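Local coordinates for hemolysin activator protein CdiB (Acinetobacter baumannii ACICU, PDB 6WIL), which probably exports its partner toxin CdiA across the outer membrane, as a two-partner secretion transporter of the Omp85 superfamily in contact-dependent growth inhibition, at residues 462-467 and 498-503; 221-226 and 554-559. One frame throughout, in Å; residues are numbered along the deposited sequence.

Contact 1. Residues 462-467 and 498-503; sequences SVRGFD and AVDQGW. With C8E ((hydroxyethyloxy)tri(ethyloxy)octane), chain D.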
loop_
_atom_site.group_PDB
_atom_site.type_symbol
_atom_site.label_atom_id
_atom_site.label_comp_id
_atom_site.label_asym_id
_atom_site.label_seq_id
_atom_site.Cartn_x
_atom_site.Cartn_y
_atom_site.Cartn_z
ATOM N N SER A 462 -11.744 -9.333 -11.954
ATOM C CA SER A 462 -12.339 -10.067 -10.851
ATOM C C SER A 462 -12.090 -11.557 -10.920
ATOM O O SER A 462 -11.505 -12.103 -9.995
ATOM C CB SER A 462 -13.862 -9.790 -10.789
ATOM O OG SER A 462 -14.458 -9.772 -12.058
ATOM N N VAL A 463 -12.511 -12.224 -12.002
ATOM C CA VAL A 463 -12.153 -13.623 -12.232
ATOM C C VAL A 463 -11.636 -13.816 -13.654
ATOM O O VAL A 463 -12.416 -13.788 -14.610
ATOM C CB VAL A 463 -13.348 -14.557 -11.970
ATOM C CG1 VAL A 463 -12.913 -16.008 -12.090
ATOM C CG2 VAL A 463 -13.959 -14.256 -10.613
ATOM N N ARG A 464 -10.329 -14.028 -13.811
ATOM C CA ARG A 464 -9.762 -14.133 -15.151
ATOM C C ARG A 464 -10.221 -15.416 -15.846
ATOM O O ARG A 464 -10.639 -16.389 -15.211
ATOM C CB ARG A 464 -8.235 -14.072 -15.100
ATOM C CG ARG A 464 -7.685 -12.658 -15.014
ATOM C CD ARG A 464 -6.205 -12.669 -14.701
ATOM N NE ARG A 464 -5.958 -13.166 -13.353
ATOM C CZ ARG A 464 -4.752 -13.331 -12.822
ATOM N NH1 ARG A 464 -4.634 -13.788 -11.584
ATOM N NH2 ARG A 464 -3.664 -13.040 -13.525
ATOM N N GLY A 465 -10.139 -15.406 -17.174
ATOM C CA GLY A 465 -10.673 -16.478 -17.984
ATOM C C GLY A 465 -12.097 -16.261 -18.446
ATOM O O GLY A 465 -12.628 -17.097 -19.184
ATOM N N PHE A 466 -12.735 -15.170 -18.033
ATOM C CA PHE A 466 -14.096 -14.839 -18.430
ATOM C C PHE A 466 -14.099 -13.499 -19.151
ATOM O O PHE A 466 -13.350 -12.584 -18.781
ATOM C CB PHE A 466 -15.033 -14.801 -17.216
ATOM C CG PHE A 466 -15.374 -16.160 -16.669
ATOM C CD1 PHE A 466 -16.407 -16.904 -17.219
ATOM C CD2 PHE A 466 -14.662 -16.695 -15.607
ATOM C CE1 PHE A 466 -16.723 -18.154 -16.721
ATOM C CE2 PHE A 466 -14.973 -17.942 -15.105
ATOM C CZ PHE A 466 -16.005 -18.673 -15.662
ATOM N N ASP A 467 -14.949 -13.392 -20.180
ATOM C CA ASP A 467 -14.929 -12.215 -21.045
ATOM C C ASP A 467 -15.522 -10.996 -20.351
ATOM O O ASP A 467 -15.160 -9.853 -20.668
ATOM C CB ASP A 467 -15.690 -12.496 -22.342
ATOM C CG ASP A 467 -17.037 -13.151 -22.106
ATOM O OD1 ASP A 467 -17.826 -12.641 -21.264
ATOM O OD2 ASP A 467 -17.312 -14.178 -22.772
ATOM N N ALA A 498 -2.529 -18.837 -14.108
ATOM C CA ALA A 498 -3.353 -18.250 -13.064
ATOM C C ALA A 498 -4.653 -19.024 -12.910
ATOM O O ALA A 498 -5.204 -19.552 -13.881
ATOM C CB ALA A 498 -3.656 -16.774 -13.357
ATOM N N VAL A 499 -5.133 -19.090 -11.669
ATOM C CA VAL A 499 -6.416 -19.695 -11.329
ATOM C C VAL A 499 -7.145 -18.744 -10.388
ATOM O O VAL A 499 -6.649 -18.454 -9.293
ATOM C CB VAL A 499 -6.256 -21.078 -10.675
ATOM C CG1 VAL A 499 -7.620 -21.640 -10.298
ATOM C CG2 VAL A 499 -5.519 -22.032 -11.606
ATOM N N ASP A 500 -8.313 -18.266 -10.811
ATOM C CA ASP A 500 -9.099 -17.302 -10.056
ATOM C C ASP A 500 -10.443 -17.903 -9.664
ATOM O O ASP A 500 -10.923 -18.860 -10.277
ATOM C CB ASP A 500 -9.330 -16.016 -10.862
ATOM C CG ASP A 500 -8.036 -15.298 -11.208
ATOM O OD1 ASP A 500 -6.953 -15.769 -10.800
ATOM O OD2 ASP A 500 -8.106 -14.253 -11.888
ATOM N N GLN A 501 -11.056 -17.314 -8.636
ATOM C CA GLN A 501 -12.324 -17.784 -8.092
ATOM C C GLN A 501 -13.116 -16.598 -7.564
ATOM O O GLN A 501 -12.562 -15.733 -6.885
ATOM C CB GLN A 501 -12.122 -18.794 -6.955
ATOM C CG GLN A 501 -11.525 -20.119 -7.374
ATOM C CD GLN A 501 -11.237 -21.019 -6.190
ATOM O OE1 GLN A 501 -12.101 -21.776 -5.743
ATOM N NE2 GLN A 501 -10.019 -20.938 -5.671
ATOM N N GLY A 502 -14.411 -16.577 -7.857
ATOM C CA GLY A 502 -15.289 -15.548 -7.339
ATOM C C GLY A 502 -16.499 -16.143 -6.648
ATOM O O GLY A 502 -16.954 -17.239 -6.975
ATOM N N TRP A 503 -17.020 -15.391 -5.678
ATOM C CA TRP A 503 -18.193 -15.788 -4.907
ATOM C C TRP A 503 -19.100 -14.584 -4.720
ATOM O O TRP A 503 -18.624 -13.501 -4.370
ATOM C CB TRP A 503 -17.808 -16.339 -3.529
ATOM C CG TRP A 503 -17.151 -17.671 -3.532
ATOM C CD1 TRP A 503 -17.767 -18.885 -3.568
ATOM C CD2 TRP A 503 -15.747 -17.934 -3.464
ATOM N NE1 TRP A 503 -16.833 -19.890 -3.536
ATOM C CE2 TRP A 503 -15.583 -19.333 -3.475
ATOM C CE3 TRP A 503 -14.610 -17.122 -3.402
ATOM C CZ2 TRP A 503 -14.331 -19.940 -3.428
ATOM C CZ3 TRP A 503 -13.368 -17.726 -3.355
ATOM C CH2 TRP A 503 -13.238 -19.121 -3.367
HETATM C C1 C8E D . -15.089 -7.009 9.339
HETATM C C2 C8E D . -15.474 -7.135 7.866
HETATM C C3 C8E D . -14.242 -6.930 6.984
HETATM C C4 C8E D . -14.629 -7.115 5.518
HETATM C C5 C8E D . -14.944 -8.584 5.253
HETATM C C6 C8E D . -15.527 -8.720 3.850
HETATM C C7 C8E D . -15.154 -10.085 3.278
HETATM C C8 C8E D . -16.276 -11.083 3.552
HETATM O O9 C8E D . -16.757 -11.556 2.326
HETATM C C10 C8E D . -17.814 -12.468 2.425
HETATM C C11 C8E D . -18.420 -12.691 1.041
HETATM O O12 C8E D . -18.597 -14.062 0.821
HETATM C C13 C8E D . -19.369 -14.366 -0.308
HETATM C C14 C8E D . -19.527 -15.882 -0.432
HETATM O O15 C8E D . -18.460 -16.533 0.200
HETATM C C16 C8E D . -18.456 -17.922 0.023
HETATM C C17 C8E D . -17.055 -18.484 0.273
HETATM O O18 C8E D . -16.703 -18.329 1.620
HETATM C C19 C8E D . -15.592 -19.088 2.009
HETATM C C20 C8E D . -14.492 -18.171 2.547
HETATM O O21 C8E D . -14.989 -17.395 3.602
#

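Contact 2. Residues 221-226 and 554-559; sequences LSVDDS and FSINLS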
loop_
_atom_site.group_PDB
_atom_site.type_symbol
_atom_site.label_atom_id
_atom_site.label_comp_id
_atom_site.label_asym_id
_atom_site.label_seq_id
_atom_site.Cartn_x
_atom_site.Cartn_y
_atom_site.Cartn_z
ATOM N N LEU A 221 2.025 4.888 -22.528
ATOM C CA LEU A 221 0.983 4.633 -23.510
ATOM C C LEU A 221 0.710 3.138 -23.568
ATOM O O LEU A 221 1.638 2.338 -23.730
ATOM C CB LEU A 221 1.376 5.160 -24.889
ATOM C CG LEU A 221 1.546 6.676 -24.945
ATOM C CD1 LEU A 221 3.006 7.050 -24.784
ATOM C CD2 LEU A 221 0.976 7.240 -26.233
ATOM N N SER A 222 -0.560 2.768 -23.424
ATOM C CA SER A 222 -0.978 1.375 -23.415
ATOM C C SER A 222 -2.081 1.147 -24.434
ATOM O O SER A 222 -2.927 2.014 -24.667
ATOM C CB SER A 222 -1.485 0.934 -22.031
ATOM O OG SER A 222 -0.413 0.711 -21.136
ATOM N N VAL A 223 -2.062 -0.040 -25.031
ATOM C CA VAL A 223 -3.164 -0.544 -25.837
ATOM C C VAL A 223 -3.472 -1.959 -25.368
ATOM O O VAL A 223 -2.556 -2.760 -25.153
ATOM C CB VAL A 223 -2.841 -0.521 -27.344
ATOM C CG1 VAL A 223 -2.868 0.906 -27.863
ATOM C CG2 VAL A 223 -1.485 -1.155 -27.610
ATOM N N ASP A 224 -4.755 -2.260 -25.191
ATOM C CA ASP A 224 -5.176 -3.584 -24.761
ATOM C C ASP A 224 -6.297 -4.081 -25.659
ATOM O O ASP A 224 -7.237 -3.341 -25.967
ATOM C CB ASP A 224 -5.635 -3.582 -23.297
ATOM C CG ASP A 224 -5.800 -4.985 -22.737
ATOM O OD1 ASP A 224 -6.628 -5.753 -23.271
ATOM O OD2 ASP A 224 -5.090 -5.327 -21.769
ATOM N N ASP A 225 -6.190 -5.342 -26.072
ATOM C CA ASP A 225 -7.190 -6.003 -26.906
ATOM C C ASP A 225 -7.567 -7.316 -26.224
ATOM O O ASP A 225 -6.864 -8.323 -26.360
ATOM C CB ASP A 225 -6.659 -6.223 -28.322
ATOM C CG ASP A 225 -7.417 -7.299 -29.081
ATOM O OD1 ASP A 225 -8.663 -7.335 -29.002
ATOM O OD2 ASP A 225 -6.760 -8.105 -29.773
ATOM N N SER A 226 -8.668 -7.298 -25.478
ATOM C CA SER A 226 -9.179 -8.479 -24.801
ATOM C C SER A 226 -10.560 -8.823 -25.337
ATOM O O SER A 226 -11.299 -7.947 -25.796
ATOM C CB SER A 226 -9.256 -8.267 -23.283
ATOM O OG SER A 226 -7.968 -8.079 -22.724
ATOM N N PHE A 554 -4.293 -9.179 -25.028
ATOM C CA PHE A 554 -2.993 -8.681 -25.460
ATOM C C PHE A 554 -2.826 -7.266 -24.932
ATOM O O PHE A 554 -3.652 -6.395 -25.220
ATOM C CB PHE A 554 -2.868 -8.705 -26.989
ATOM C CG PHE A 554 -3.019 -10.078 -27.594
ATOM C CD1 PHE A 554 -4.271 -10.565 -27.941
ATOM C CD2 PHE A 554 -1.908 -10.875 -27.822
ATOM C CE1 PHE A 554 -4.413 -11.825 -28.499
ATOM C CE2 PHE A 554 -2.042 -12.137 -28.379
ATOM C CZ PHE A 554 -3.298 -12.613 -28.717
ATOM N N SER A 555 -1.768 -7.038 -24.159
ATOM C CA SER A 555 -1.474 -5.727 -23.596
ATOM C C SER A 555 -0.085 -5.286 -24.033
ATOM O O SER A 555 0.870 -6.065 -23.966
ATOM C CB SER A 555 -1.567 -5.745 -22.069
ATOM O OG SER A 555 -2.886 -6.041 -21.646
ATOM N N ILE A 556 0.020 -4.038 -24.481
ATOM C CA ILE A 556 1.284 -3.439 -24.890
ATOM C C ILE A 556 1.402 -2.082 -24.213
ATOM O O ILE A 556 0.481 -1.265 -24.298
ATOM C CB ILE A 556 1.371 -3.283 -26.420
ATOM C CG1 ILE A 556 1.608 -4.635 -27.095
ATOM C CG2 ILE A 556 2.475 -2.310 -26.791
ATOM C CD1 ILE A 556 3.037 -5.111 -26.999
ATOM N N ASN A 557 2.528 -1.838 -23.544
ATOM C CA ASN A 557 2.788 -0.553 -22.912
ATOM C C ASN A 557 4.168 -0.042 -23.317
ATOM O O ASN A 557 5.079 -0.820 -23.597
ATOM C CB ASN A 557 2.674 -0.658 -21.384
ATOM C CG ASN A 557 2.827 0.680 -20.697
ATOM O OD1 ASN A 557 3.937 1.092 -20.365
ATOM N ND2 ASN A 557 1.713 1.369 -20.483
ATOM N N LEU A 558 4.305 1.282 -23.374
ATOM C CA LEU A 558 5.580 1.954 -23.648
ATOM C C LEU A 558 5.765 3.078 -22.646
ATOM O O LEU A 558 4.949 4.002 -22.602
ATOM C CB LEU A 558 5.633 2.503 -25.089
ATOM C CG LEU A 558 6.689 3.527 -25.562
ATOM C CD1 LEU A 558 8.158 3.011 -25.568
ATOM C CD2 LEU A 558 6.212 4.211 -26.920
ATOM N N SER A 559 6.823 2.996 -21.845
ATOM C CA SER A 559 7.172 4.055 -20.909
ATOM C C SER A 559 8.421 4.776 -21.394
ATOM O O SER A 559 9.328 4.151 -21.947
ATOM C CB SER A 559 7.394 3.499 -19.496
ATOM O OG SER A 559 8.392 2.491 -19.500
#

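Contact 1. Residues 462-467 and 498-503
Arg464, in the loop 462-467, reaches across to Asp500 on strand 498-503 and meets it along almost its whole length. Its CB starts 3.2 Å from Asp500 OD2, and CG stays close to the same oxygen. A bend at chi3 (-68°) then turns the guanidinium side-on, and Arg464 NE makes a nearly straight, salt-bridged hydrogen bond to Asp500 OD2 at 2.8 Å, from the syn side. Arg464 NH1 goes to Asp500 OD1 at 3.1 Å, more bent (139° at the hydrogen) and tilted out of the guanidinium plane. NH2 continues to a second acid, Glu483, while the CB of Ala498 lies over one guanidinium face. The backbone N of Arg464 also donates to Asp500 OD2, at 2.9 Å and from the anti side, so this buried oxygen is gripped twice and the carboxylate is fixed in rotation. Next door, Val463 sets CG2 3.6 Å from Gly502 N, where the glycine has no side chain to block it. On the other side of the strand, the detergent C8E lies over one face of the Trp503 indole, its C17 offset toward the rim. A Val-Arg-Gly-Phe loop folded inward and held to an Asp-x-Gly wall strand matches the L6 loop-to-wall arrangement known in TpsB and other Omp85 transporters.

Contact 2. Residues 221-226 and 554-559
Asn557 holds CG trans to its main-chain nitrogen (chi1 -175°), while Ser222 turns OG back beside its own nitrogen (chi1 -77°), and the two ends meet across the strands. Asn557 ND2 donates to Ser222 OG in the model, but at 2.3 Å the bond is too short to trust in detail. The next pair on that face mirrors it with the strands exchanged, a serine hydroxyl now donating to a carboxylate: Ser555 OG lies 2.3 Å from Asp224 OD2, very short, and with OD2 itself uncertainly placed. Asp224 OD1 takes a bond from Ser226 OG at 2.7 Å on its syn lone pair, and Arg460 is modelled in a salt bridge with OD2. Strands 221-226 and 554-559 run antiparallel (175° between their directions) and belong to the first and last strands of the 16-stranded barrel, so their pairing closes the cylinder. The backbone does this with three hydrogen-bonded pairs, Leu221 with Leu558, Val223 with Ile556 and Asp225 with Phe554. In the middle one, Val223 N reaches Ile556 O at 2.9 Å and Ile556 N reaches Val223 O at 3.0 Å. The side chains of these pairs stand on the opposite face of the sheet. Val223 and Ile556 lie side by side there, CG2 against CB at 3.8 Å, and the Phe554 ring brings CD1 to 4.0 Å from Asp225 OD2.

Both contacts belong to the same barrel, with centres about 21 Å apart and nearest atoms about 7 Å apart. Contact 1 is buried and ties an internal loop to one wall strand, whereas contact 2 is a surface seam that joins the two terminal strands to each other. Their chemistry follows: a charged arginine-aspartate grip reinforced by one backbone donor in the first, regular main-chain bonding with polar side chains on one face and mostly apolar ones on the other in the second. Arg460, two residues before 462-467, touches Ser555, so this loop approaches the seam as well.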